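Local coordinates for NDP-N-acetyl-D-galactosaminuronic acid dehydrogenase (Methanosarcina mazei Go1, PDB 3G79), which probably oxidises UDP-N-acetylmannosamine to UDP-N-acetylmannosaminouronate in two NAD-dependent steps, as a member of the UDP-glucose/GDP-mannose dehydrogenase family, at residues I453-F458 against F463-I468; A357-A362 against S425-L430; L254-E257 against N262-D265. All blocks are in the same frame, centred on the assembly; numbering follows the deposited sequence.

How the interactions relate
The three contacts lie in a row, interaction 1 in the middle, from the central domain into the UDP-binding domain. Interactions 1 and 2 reach the same parallel six-stranded sheet, at one of its two edge strands, 464-467, and at the inner strand 355-359; their centres are about 14 Å apart, and they meet where F458 CZ packs 3.5 Å from L430 O. Interaction 3, in the central domain, has its centre about 15 Å from that of interaction 1. There I468 O lies 4.1 Å from V263 CG1, and E257 accepts a hydrogen bond from the backbone of G469, just beyond the last strand. Interactions 2 and 3 do not touch, their nearest atoms being about 12 Å apart.

Interaction 1 (I453-F458 against F463-I468)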
ATOM      1  N   ILE A 453      -0.712   4.224 -25.295  1.00 35.06           N
ATOM      2  CA  ILE A 453       0.004   4.421 -26.560  1.00 35.37           C
ATOM      3  C   ILE A 453       1.299   3.619 -26.552  1.00 36.43           C
ATOM      4  O   ILE A 453       2.128   3.727 -25.635  1.00 37.05           O
ATOM      5  CB  ILE A 453       0.230   5.948 -26.862  1.00 35.29           C
ATOM      6  CG1 ILE A 453      -0.882   6.473 -27.751  1.00 28.14           C
ATOM      7  CG2 ILE A 453       1.443   6.220 -27.678  1.00 27.81           C
ATOM      8  CD1 ILE A 453      -1.905   7.165 -27.022  1.00 36.32           C
ATOM      9  N   GLU A 454       1.468   2.803 -27.579  1.00 36.62           N
ATOM     10  CA  GLU A 454       2.686   2.036 -27.739  1.00 36.87           C
ATOM     11  C   GLU A 454       3.722   2.967 -28.365  1.00 36.03           C
ATOM     12  O   GLU A 454       3.555   3.401 -29.503  1.00 35.86           O
ATOM     13  CB  GLU A 454       2.439   0.791 -28.607  1.00 37.28           C
ATOM     14  CG  GLU A 454       3.440  -0.351 -28.376  1.00 57.58           C
ATOM     15  CD  GLU A 454       4.793  -0.106 -29.025  1.00 38.29           C
ATOM     16  OE1 GLU A 454       4.842  -0.020 -30.272  1.00 57.86           O
ATOM     17  OE2 GLU A 454       5.810  -0.009 -28.295  1.00 57.94           O
ATOM     18  N   PRO A 455       4.796   3.271 -27.615  1.00 35.17           N
ATOM     19  CA  PRO A 455       5.823   4.244 -28.017  1.00 34.00           C
ATOM     20  C   PRO A 455       6.454   3.971 -29.381  1.00 33.58           C
ATOM     21  O   PRO A 455       6.566   4.897 -30.189  1.00 33.87           O
ATOM     22  CB  PRO A 455       6.899   4.129 -26.921  1.00 34.12           C
ATOM     23  CG  PRO A 455       6.241   3.434 -25.776  1.00 48.61           C
ATOM     24  CD  PRO A 455       5.122   2.592 -26.345  1.00 34.98           C
ATOM     25  N   ASP A 456       6.875   2.735 -29.657  1.00 32.18           N
ATOM     26  CA  ASP A 456       7.695   2.530 -30.850  1.00 30.91           C
ATOM     27  C   ASP A 456       6.940   2.742 -32.143  1.00 31.71           C
ATOM     28  O   ASP A 456       7.484   3.296 -33.101  1.00 32.09           O
ATOM     29  CB  ASP A 456       8.435   1.200 -30.812  1.00 30.31           C
ATOM     30  CG  ASP A 456       9.456   1.137 -29.662  1.00 39.39           C
ATOM     31  OD1 ASP A 456       9.847   2.196 -29.140  1.00 29.62           O
ATOM     32  OD2 ASP A 456       9.863   0.028 -29.271  1.00 30.31           O
ATOM     33  N   GLU A 457       5.666   2.350 -32.146  1.00 32.22           N
ATOM     34  CA  GLU A 457       4.767   2.622 -33.253  1.00 32.18           C
ATOM     35  C   GLU A 457       4.783   4.120 -33.633  1.00 31.31           C
ATOM     36  O   GLU A 457       4.926   4.472 -34.806  1.00 31.47           O
ATOM     37  CB  GLU A 457       3.362   2.159 -32.898  1.00 32.69           C
ATOM     38  CG  GLU A 457       2.357   2.204 -34.055  1.00 57.75           C
ATOM     39  CD  GLU A 457       0.925   1.964 -33.590  1.00 34.27           C
ATOM     40  OE1 GLU A 457      -0.019   2.438 -34.282  1.00 58.03           O
ATOM     41  OE2 GLU A 457       0.742   1.307 -32.530  1.00 58.03           O
ATOM     42  N   PHE A 458       4.675   4.976 -32.628  1.00 30.38           N
ATOM     43  CA  PHE A 458       4.547   6.404 -32.829  1.00 30.09           C
ATOM     44  C   PHE A 458       5.874   7.111 -33.055  1.00 30.49           C
ATOM     45  O   PHE A 458       5.947   8.035 -33.885  1.00 31.72           O
ATOM     46  CB  PHE A 458       3.781   7.038 -31.662  1.00 29.42           C
ATOM     47  CG  PHE A 458       2.290   6.760 -31.693  1.00 30.51           C
ATOM     48  CD1 PHE A 458       1.383   7.782 -31.967  1.00 29.53           C
ATOM     49  CD2 PHE A 458       1.798   5.477 -31.455  1.00 29.62           C
ATOM     50  CE1 PHE A 458       0.025   7.542 -31.983  1.00 29.42           C
ATOM     51  CE2 PHE A 458       0.426   5.222 -31.465  1.00 30.09           C
ATOM     52  CZ  PHE A 458      -0.460   6.248 -31.741  1.00 29.93           C
ATOM     53  N   PHE A 463       6.777  10.886 -34.569  1.00 32.86           N
ATOM     54  CA  PHE A 463       6.233  11.606 -33.410  1.00 30.18           C
ATOM     55  C   PHE A 463       7.285  11.944 -32.407  1.00 28.54           C
ATOM     56  O   PHE A 463       8.355  11.323 -32.397  1.00 28.55           O
ATOM     57  CB  PHE A 463       5.232  10.754 -32.670  1.00 28.66           C
ATOM     58  CG  PHE A 463       3.891  10.799 -33.227  1.00 26.48           C
ATOM     59  CD1 PHE A 463       3.547   9.986 -34.293  1.00 28.74           C
ATOM     60  CD2 PHE A 463       2.931  11.624 -32.676  1.00 28.17           C
ATOM     61  CE1 PHE A 463       2.221  10.003 -34.818  1.00 26.95           C
ATOM     62  CE2 PHE A 463       1.620  11.650 -33.181  1.00 26.60           C
ATOM     63  CZ  PHE A 463       1.263  10.838 -34.233  1.00 28.28           C
ATOM     64  N   VAL A 464       6.964  12.904 -31.548  1.00 26.43           N
ATOM     65  CA  VAL A 464       7.754  13.121 -30.369  1.00 26.33           C
ATOM     66  C   VAL A 464       6.919  12.683 -29.177  1.00 26.20           C
ATOM     67  O   VAL A 464       5.825  13.240 -28.953  1.00 26.21           O
ATOM     68  CB  VAL A 464       8.105  14.584 -30.179  1.00 26.62           C
ATOM     69  CG1 VAL A 464       8.990  14.738 -28.917  1.00 31.97           C
ATOM     70  CG2 VAL A 464       8.791  15.151 -31.426  1.00 31.74           C
ATOM     71  N   TYR A 465       7.448  11.717 -28.409  1.00 25.20           N
ATOM     72  CA  TYR A 465       6.653  10.975 -27.406  1.00 23.81           C
ATOM     73  C   TYR A 465       7.034  11.240 -25.985  1.00 23.23           C
ATOM     74  O   TYR A 465       8.179  11.371 -25.679  1.00 24.45           O
ATOM     75  CB  TYR A 465       6.765   9.467 -27.649  1.00 23.23           C
ATOM     76  CG  TYR A 465       6.255   8.604 -26.519  1.00 26.05           C
ATOM     77  CD1 TYR A 465       4.936   8.113 -26.529  1.00 22.69           C
ATOM     78  CD2 TYR A 465       7.077   8.281 -25.441  1.00 22.39           C
ATOM     79  CE1 TYR A 465       4.455   7.315 -25.490  1.00 26.81           C
ATOM     80  CE2 TYR A 465       6.602   7.498 -24.377  1.00 26.43           C
ATOM     81  CZ  TYR A 465       5.296   7.001 -24.409  1.00 22.65           C
ATOM     82  OH  TYR A 465       4.797   6.227 -23.356  1.00 27.28           O
ATOM     83  N   LYS A 466       6.047  11.268 -25.109  1.00 23.28           N
ATOM     84  CA  LYS A 466       6.231  11.318 -23.656  1.00 22.71           C
ATOM     85  C   LYS A 466       5.086  10.523 -23.042  1.00 24.12           C
ATOM     86  O   LYS A 466       3.927  10.551 -23.537  1.00 23.47           O
ATOM     87  CB  LYS A 466       6.120  12.737 -23.151  1.00 21.18           C
ATOM     88  CG  LYS A 466       7.166  13.667 -23.680  1.00 26.28           C
ATOM     89  CD  LYS A 466       8.442  13.613 -22.907  1.00 19.72           C
ATOM     90  CE  LYS A 466       9.394  14.711 -23.420  1.00 26.76           C
ATOM     91  NZ  LYS A 466      10.787  14.697 -22.834  1.00 19.55           N
ATOM     92  N   GLY A 467       5.409   9.795 -21.979  1.00 24.21           N
ATOM     93  CA  GLY A 467       4.394   9.083 -21.212  1.00 24.30           C
ATOM     94  C   GLY A 467       4.781   9.179 -19.764  1.00 24.31           C
ATOM     95  O   GLY A 467       5.973   9.272 -19.444  1.00 23.00           O
ATOM     96  N   ILE A 468       3.798   9.151 -18.870  1.00 25.38           N
ATOM     97  CA  ILE A 468       4.127   9.085 -17.447  1.00 27.68           C
ATOM     98  C   ILE A 468       5.107   7.938 -17.112  1.00 27.78           C
ATOM     99  O   ILE A 468       4.971   6.792 -17.586  1.00 26.53           O
ATOM    100  CB  ILE A 468       2.873   9.112 -16.537  1.00 30.76           C
ATOM    101  CG1 ILE A 468       2.397  10.560 -16.402  1.00 43.62           C
ATOM    102  CG2 ILE A 468       3.163   8.576 -15.123  1.00 43.08           C
ATOM    103  CD1 ILE A 468       1.237  10.745 -15.443  1.00 32.59           C
TER
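F458 and F463 meet as a T-shaped pair, illustrating how a short helix can be fitted against a strand largely through aromatic rings. The two side chains lie alongside each other and point the same way, but their planes are turned 61° apart, and the edge of F458 is directed at the face of F463. CD1 of F458 does the touching: it sits over the centre of the F463 ring, 3.7 Å from F463 CE1. Behind the rings the backbones are joined as well, F463 N donating to F458 O at 3.0 Å, which ties these two residues together at backbone and ring alike.

Y465 receives the other end of the segment. With CG anti to the backbone N (chi1 167°), its ring extends from the strand beneath P455, whose CB stands over the ring centre, 4.1 Å from the centroid, in a CH-pi contact. P455 CG reaches toward the phenol end, 3.9 Å from Y465 CZ. I453 comes instead to the edge of this ring, its CG2 3.9 Å from Y465 CE1, and the same methyl lies above one face of F458, offset toward the rim, linking Y465 to the phenylalanine pair.

On the side turned from the strand, E454 is the N-cap of the helix, and its carboxylate accepts from E457 N at 3.1 Å and, weakly, from D456 N. Strand 464-467 pairs with strand 445-448, and F463 also packs on helix 432-439. Strand 445-448, helix 455-459 and strand 464-467 thus make a beta-alpha-beta unit, the repeating element of a Rossmann-like parallel sheet, here at its outer border.

Interaction 2 (A357-A362 against S425-L430); sequences AMLGWA and SAYSSL
The C-terminal end of a strand in a Rossmann-like parallel sheet, where the chain leaves the sheet and turns, is the setting of this contact. Strand 355-359 of the UDP-binding domain finishes at L359, and a weakly bonded helical turn around 425-428 presents Y427 to it.

L359 lies over one face of the Y427 ring, its side chain running slantwise across it. Its CB stands above the ring centre, 3.7 Å from the centroid and 14° off the normal, a CH-pi contact, while CG reaches over the side of the ring, 3.8 Å from Y427 CE1. In Y427, CG is anti to the carbonyl carbon (chi1 -52°), which sends the ring from the turn toward the strand end and places the phenol over the L359-G360 peptide. There Y427 CE2 comes within 3.1 Å of L359 O, a close packing contact.

Y427 OH lies 2.9 Å from G360 N, but the angle is too poor for a hydrogen bond; the hydroxyl is hydrogen-bonded instead to ND1 of H392, at the end of the adjacent strand 388-392. G360 has a positive phi of 116°, with backbone angles that call for glycine, and passes close to the aromatic ring as the backbone bends away.

A second hydrophobic touch comes from L430, which meets L359 at about a right angle, methyl to methyl, with L430 CD2 4.0 Å from L359 CD2. Both leucines pack on L408 of helix 408-412, which packs against this side of the strand. M358 points away from the turn and packs on helix 375-385, while the strand itself runs hydrogen-bonded between strands 388-392 and 417-420.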
ATOM      1  N   ALA A 357      -4.803  18.768 -28.590  1.00 25.90           N
ATOM      2  CA  ALA A 357      -5.971  17.865 -28.586  1.00 26.28           C
ATOM      3  C   ALA A 357      -5.908  17.016 -27.337  1.00 26.83           C
ATOM      4  O   ALA A 357      -4.999  16.165 -27.171  1.00 27.02           O
ATOM      5  CB  ALA A 357      -6.018  16.967 -29.846  1.00 25.85           C
ATOM      6  N   MET A 358      -6.842  17.320 -26.441  1.00 26.25           N
ATOM      7  CA  MET A 358      -7.118  16.543 -25.255  1.00 25.13           C
ATOM      8  C   MET A 358      -7.962  15.327 -25.604  1.00 28.03           C
ATOM      9  O   MET A 358      -9.162  15.429 -25.920  1.00 28.85           O
ATOM     10  CB  MET A 358      -7.844  17.416 -24.241  1.00 22.10           C
ATOM     11  CG  MET A 358      -6.951  18.573 -23.756  1.00 20.43           C
ATOM     12  SD  MET A 358      -7.423  19.305 -22.220  1.00 18.03           S
ATOM     13  CE  MET A 358      -6.654  20.836 -22.361  1.00 20.77           C
ATOM     14  N   LEU A 359      -7.329  14.163 -25.553  1.00 29.01           N
ATOM     15  CA  LEU A 359      -8.040  12.910 -25.722  1.00 29.26           C
ATOM     16  C   LEU A 359      -8.438  12.402 -24.368  1.00 30.35           C
ATOM     17  O   LEU A 359      -7.649  11.783 -23.673  1.00 30.99           O
ATOM     18  CB  LEU A 359      -7.132  11.900 -26.396  1.00 28.72           C
ATOM     19  CG  LEU A 359      -7.149  11.871 -27.925  1.00 14.70           C
ATOM     20  CD1 LEU A 359      -7.031  13.247 -28.539  1.00 27.98           C
ATOM     21  CD2 LEU A 359      -6.025  10.943 -28.370  1.00 28.30           C
ATOM     22  N   GLY A 360      -9.654  12.697 -23.947  1.00 31.46           N
ATOM     23  CA  GLY A 360     -10.076  12.191 -22.648  1.00 32.25           C
ATOM     24  C   GLY A 360     -10.364  13.262 -21.626  1.00 33.69           C
ATOM     25  O   GLY A 360      -9.452  14.001 -21.195  1.00 34.51           O
ATOM     26  N   TRP A 361     -11.643  13.342 -21.247  1.00 33.48           N
ATOM     27  CA  TRP A 361     -12.113  14.268 -20.237  1.00 33.11           C
ATOM     28  C   TRP A 361     -12.605  13.539 -18.979  1.00 35.24           C
ATOM     29  O   TRP A 361     -12.321  13.986 -17.873  1.00 35.63           O
ATOM     30  CB  TRP A 361     -13.211  15.147 -20.817  1.00 31.19           C
ATOM     31  CG  TRP A 361     -13.697  16.192 -19.881  1.00 27.99           C
ATOM     32  CD1 TRP A 361     -14.846  16.170 -19.189  1.00 29.41           C
ATOM     33  CD2 TRP A 361     -13.046  17.428 -19.547  1.00 29.23           C
ATOM     34  NE1 TRP A 361     -14.981  17.318 -18.456  1.00 28.57           N
ATOM     35  CE2 TRP A 361     -13.886  18.109 -18.661  1.00 28.00           C
ATOM     36  CE3 TRP A 361     -11.853  18.032 -19.941  1.00 27.60           C
ATOM     37  CZ2 TRP A 361     -13.562  19.350 -18.128  1.00 28.78           C
ATOM     38  CZ3 TRP A 361     -11.539  19.258 -19.428  1.00 29.37           C
ATOM     39  CH2 TRP A 361     -12.388  19.914 -18.535  1.00 27.79           C
ATOM     40  N   ALA A 362     -13.348  12.433 -19.116  1.00 37.08           N
ATOM     41  CA  ALA A 362     -13.572  11.561 -17.954  1.00 39.60           C
ATOM     42  C   ALA A 362     -12.230  11.003 -17.483  1.00 41.61           C
ATOM     43  O   ALA A 362     -11.245  11.139 -18.185  1.00 42.95           O
ATOM     44  CB  ALA A 362     -14.499  10.461 -18.288  1.00 39.76           C
ATOM     45  N   SER A 425     -11.046   3.183 -24.525  1.00 39.13           N
ATOM     46  CA  SER A 425     -10.606   2.159 -25.472  1.00 40.37           C
ATOM     47  C   SER A 425     -10.333   2.748 -26.859  1.00 41.22           C
ATOM     48  O   SER A 425      -9.406   2.287 -27.577  1.00 42.81           O
ATOM     49  CB  SER A 425     -11.597   0.991 -25.520  1.00 40.95           C
ATOM     50  OG  SER A 425     -11.515   0.199 -24.337  1.00 48.20           O
ATOM     51  N   ALA A 426     -11.104   3.780 -27.217  1.00 39.47           N
ATOM     52  CA  ALA A 426     -10.887   4.527 -28.453  1.00 39.07           C
ATOM     53  C   ALA A 426      -9.425   4.979 -28.588  1.00 39.23           C
ATOM     54  O   ALA A 426      -8.866   5.019 -29.702  1.00 40.33           O
ATOM     55  CB  ALA A 426     -11.812   5.720 -28.514  1.00 39.11           C
ATOM     56  N   TYR A 427      -8.804   5.288 -27.454  1.00 37.59           N
ATOM     57  CA  TYR A 427      -7.443   5.784 -27.462  1.00 37.00           C
ATOM     58  C   TYR A 427      -6.430   4.652 -27.543  1.00 37.58           C
ATOM     59  O   TYR A 427      -5.326   4.848 -28.035  1.00 37.59           O
ATOM     60  CB  TYR A 427      -7.190   6.711 -26.267  1.00 36.04           C
ATOM     61  CG  TYR A 427      -8.217   7.828 -26.134  1.00 18.54           C
ATOM     62  CD1 TYR A 427      -8.942   8.278 -27.243  1.00 35.49           C
ATOM     63  CD2 TYR A 427      -8.460   8.428 -24.917  1.00 35.28           C
ATOM     64  CE1 TYR A 427      -9.860   9.271 -27.130  1.00 18.30           C
ATOM     65  CE2 TYR A 427      -9.372   9.450 -24.799  1.00 18.24           C
ATOM     66  CZ  TYR A 427     -10.069   9.860 -25.909  1.00 35.12           C
ATOM     67  OH  TYR A 427     -10.983  10.878 -25.789  1.00 19.82           O
ATOM     68  N   SER A 428      -6.811   3.461 -27.083  1.00 38.40           N
ATOM     69  CA  SER A 428      -5.930   2.288 -27.189  1.00 39.06           C
ATOM     70  C   SER A 428      -5.888   1.768 -28.627  1.00 38.37           C
ATOM     71  O   SER A 428      -4.932   1.087 -29.024  1.00 37.90           O
ATOM     72  CB  SER A 428      -6.374   1.176 -26.222  1.00 40.03           C
ATOM     73  OG  SER A 428      -5.241   0.537 -25.623  1.00 62.85           O
ATOM     74  N   SER A 429      -6.928   2.103 -29.397  1.00 38.28           N
ATOM     75  CA  SER A 429      -6.988   1.751 -30.803  1.00 38.36           C
ATOM     76  C   SER A 429      -6.386   2.834 -31.696  1.00 39.33           C
ATOM     77  O   SER A 429      -6.136   2.582 -32.871  1.00 40.28           O
ATOM     78  CB  SER A 429      -8.416   1.396 -31.225  1.00 38.20           C
ATOM     79  OG  SER A 429      -9.259   2.521 -31.127  1.00 61.68           O
ATOM     80  N   LEU A 430      -6.108   4.021 -31.151  1.00 39.33           N
ATOM     81  CA  LEU A 430      -5.469   5.090 -31.939  1.00 38.92           C
ATOM     82  C   LEU A 430      -4.190   4.605 -32.627  1.00 40.24           C
ATOM     83  O   LEU A 430      -3.224   4.179 -31.968  1.00 41.21           O
ATOM     84  CB  LEU A 430      -5.184   6.337 -31.077  1.00 37.88           C
ATOM     85  CG  LEU A 430      -4.566   7.581 -31.745  1.00 30.29           C
ATOM     86  CD1 LEU A 430      -5.560   8.344 -32.608  1.00 37.08           C
ATOM     87  CD2 LEU A 430      -3.976   8.514 -30.729  1.00 37.51           C
TER

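Interaction 3 (L254-E257 against N262-D265)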
ATOM      1  N   LEU A 254       7.691   9.636 -11.471  1.00 24.75           N
ATOM      2  CA  LEU A 254       8.611  10.786 -11.514  1.00 24.96           C
ATOM      3  C   LEU A 254      10.088  10.355 -11.320  1.00 24.31           C
ATOM      4  O   LEU A 254      10.911  10.682 -12.114  1.00 24.64           O
ATOM      5  CB  LEU A 254       8.207  11.886 -10.532  1.00 25.07           C
ATOM      6  CG  LEU A 254       6.747  12.288 -10.645  1.00 23.29           C
ATOM      7  CD1 LEU A 254       6.307  13.172  -9.512  1.00 25.46           C
ATOM      8  CD2 LEU A 254       6.515  12.984 -11.943  1.00 24.69           C
ATOM      9  N   TYR A 255      10.389   9.536 -10.323  1.00 24.81           N
ATOM     10  CA  TYR A 255      11.756   9.035 -10.134  1.00 25.13           C
ATOM     11  C   TYR A 255      12.286   8.262 -11.338  1.00 24.86           C
ATOM     12  O   TYR A 255      13.470   8.344 -11.661  1.00 23.35           O
ATOM     13  CB  TYR A 255      11.831   8.186  -8.860  1.00 26.33           C
ATOM     14  CG  TYR A 255      11.861   9.006  -7.587  1.00 37.79           C
ATOM     15  CD1 TYR A 255      12.043   8.400  -6.332  1.00 27.73           C
ATOM     16  CD2 TYR A 255      11.735  10.385  -7.630  1.00 26.82           C
ATOM     17  CE1 TYR A 255      12.090   9.163  -5.159  1.00 38.30           C
ATOM     18  CE2 TYR A 255      11.777  11.141  -6.486  1.00 38.39           C
ATOM     19  CZ  TYR A 255      11.952  10.534  -5.251  1.00 27.86           C
ATOM     20  OH  TYR A 255      11.995  11.347  -4.129  1.00 39.45           O
ATOM     21  N   CYS A 256      11.403   7.530 -12.034  1.00 25.84           N
ATOM     22  CA  CYS A 256      11.858   6.697 -13.134  1.00 26.70           C
ATOM     23  C   CYS A 256      12.160   7.531 -14.362  1.00 28.40           C
ATOM     24  O   CYS A 256      13.061   7.203 -15.167  1.00 28.98           O
ATOM     25  CB  CYS A 256      10.859   5.603 -13.470  1.00 25.93           C
ATOM     26  SG  CYS A 256      10.994   4.265 -12.360  1.00 25.05           S
ATOM     27  N   GLU A 257      11.390   8.591 -14.509  1.00 28.86           N
ATOM     28  CA  GLU A 257      11.700   9.584 -15.507  1.00 30.14           C
ATOM     29  C   GLU A 257      13.101  10.153 -15.314  1.00 29.48           C
ATOM     30  O   GLU A 257      13.878  10.227 -16.260  1.00 30.04           O
ATOM     31  CB  GLU A 257      10.674  10.702 -15.491  1.00 30.77           C
ATOM     32  CG  GLU A 257       9.515  10.438 -16.353  1.00 32.54           C
ATOM     33  CD  GLU A 257       8.516  11.595 -16.252  1.00 32.68           C
ATOM     34  OE1 GLU A 257       7.305  11.312 -16.203  1.00 32.71           O
ATOM     35  OE2 GLU A 257       8.957  12.779 -16.201  1.00 33.89           O
ATOM     36  N   ASN A 262      12.125   2.511 -17.210  1.00 23.74           N
ATOM     37  CA  ASN A 262      10.699   2.248 -17.397  1.00 25.02           C
ATOM     38  C   ASN A 262       9.987   2.021 -16.095  1.00 24.72           C
ATOM     39  O   ASN A 262      10.289   1.013 -15.436  1.00 25.71           O
ATOM     40  CB  ASN A 262      10.508   0.969 -18.256  1.00 26.14           C
ATOM     41  CG  ASN A 262       9.107   0.865 -18.850  1.00 35.26           C
ATOM     42  OD1 ASN A 262       8.183   1.530 -18.377  1.00 26.65           O
ATOM     43  ND2 ASN A 262       8.946   0.043 -19.893  1.00 25.77           N
ATOM     44  N   VAL A 263       9.019   2.880 -15.726  1.00 23.37           N
ATOM     45  CA  VAL A 263       8.235   2.595 -14.494  1.00 23.48           C
ATOM     46  C   VAL A 263       7.583   1.199 -14.525  1.00 23.99           C
ATOM     47  O   VAL A 263       7.501   0.530 -13.489  1.00 23.85           O
ATOM     48  CB  VAL A 263       7.187   3.708 -14.068  1.00 23.50           C
ATOM     49  CG1 VAL A 263       6.024   3.762 -14.998  1.00 18.86           C
ATOM     50  CG2 VAL A 263       6.658   3.456 -12.627  1.00 18.15           C
ATOM     51  N   TYR A 264       7.137   0.761 -15.703  1.00 24.60           N
ATOM     52  CA  TYR A 264       6.357  -0.477 -15.789  1.00 25.38           C
ATOM     53  C   TYR A 264       7.175  -1.731 -15.550  1.00 25.89           C
ATOM     54  O   TYR A 264       6.658  -2.701 -15.079  1.00 25.73           O
ATOM     55  CB  TYR A 264       5.530  -0.537 -17.071  1.00 25.83           C
ATOM     56  CG  TYR A 264       4.556   0.595 -17.106  1.00 24.91           C
ATOM     57  CD1 TYR A 264       3.394   0.571 -16.340  1.00 26.82           C
ATOM     58  CD2 TYR A 264       4.831   1.737 -17.821  1.00 26.95           C
ATOM     59  CE1 TYR A 264       2.514   1.645 -16.328  1.00 25.18           C
ATOM     60  CE2 TYR A 264       3.966   2.812 -17.797  1.00 25.50           C
ATOM     61  CZ  TYR A 264       2.809   2.747 -17.076  1.00 26.79           C
ATOM     62  OH  TYR A 264       1.975   3.824 -17.088  1.00 25.61           O
ATOM     63  N   ASP A 265       8.468  -1.676 -15.805  1.00 27.18           N
ATOM     64  CA  ASP A 265       9.332  -2.804 -15.539  1.00 27.65           C
ATOM     65  C   ASP A 265       9.605  -2.832 -14.044  1.00 28.22           C
ATOM     66  O   ASP A 265       9.658  -3.902 -13.428  1.00 28.65           O
ATOM     67  CB  ASP A 265      10.652  -2.657 -16.292  1.00 27.62           C
ATOM     68  CG  ASP A 265      10.521  -2.874 -17.803  1.00 42.59           C
ATOM     69  OD1 ASP A 265       9.655  -3.661 -18.293  1.00 28.06           O
ATOM     70  OD2 ASP A 265      11.342  -2.252 -18.505  1.00 28.47           O
TER
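C256 and V263 bring their backbones close, CA to CA 5.6 Å, as the chain leaves one helix and turns into the next. C256 carries the contact from its side. Its CB points toward the second segment, and SG, anti to the carbonyl carbon at a chi1 of -80°, rests against the first turn of the new helix, 3.9 Å from V263 CA. The thiol therefore packs on backbone more than on side chain; V263 adds its CB, 4.2 Å from C256 CB.

This is a tight helix-to-helix connection within the central domain, the long helix 228-258 giving way to helix 263-271, and N262 is the N-cap of the latter. N262 OD1 accepts from Y264 N at 3.0 Å, approached from above the amide plane, with the N-H held fairly straight at 153°. Next to the cap, V263 CG1 lies 3.6 Å above the plane of the Y264 ring, toward its rim. The backbone of V263 is hydrogen-bonded to G469, which follows the last strand of the UDP-binding domain. One residue before C256, Y255 turns to the dimer partner, its OH hydrogen-bonded to E302 of the second subunit.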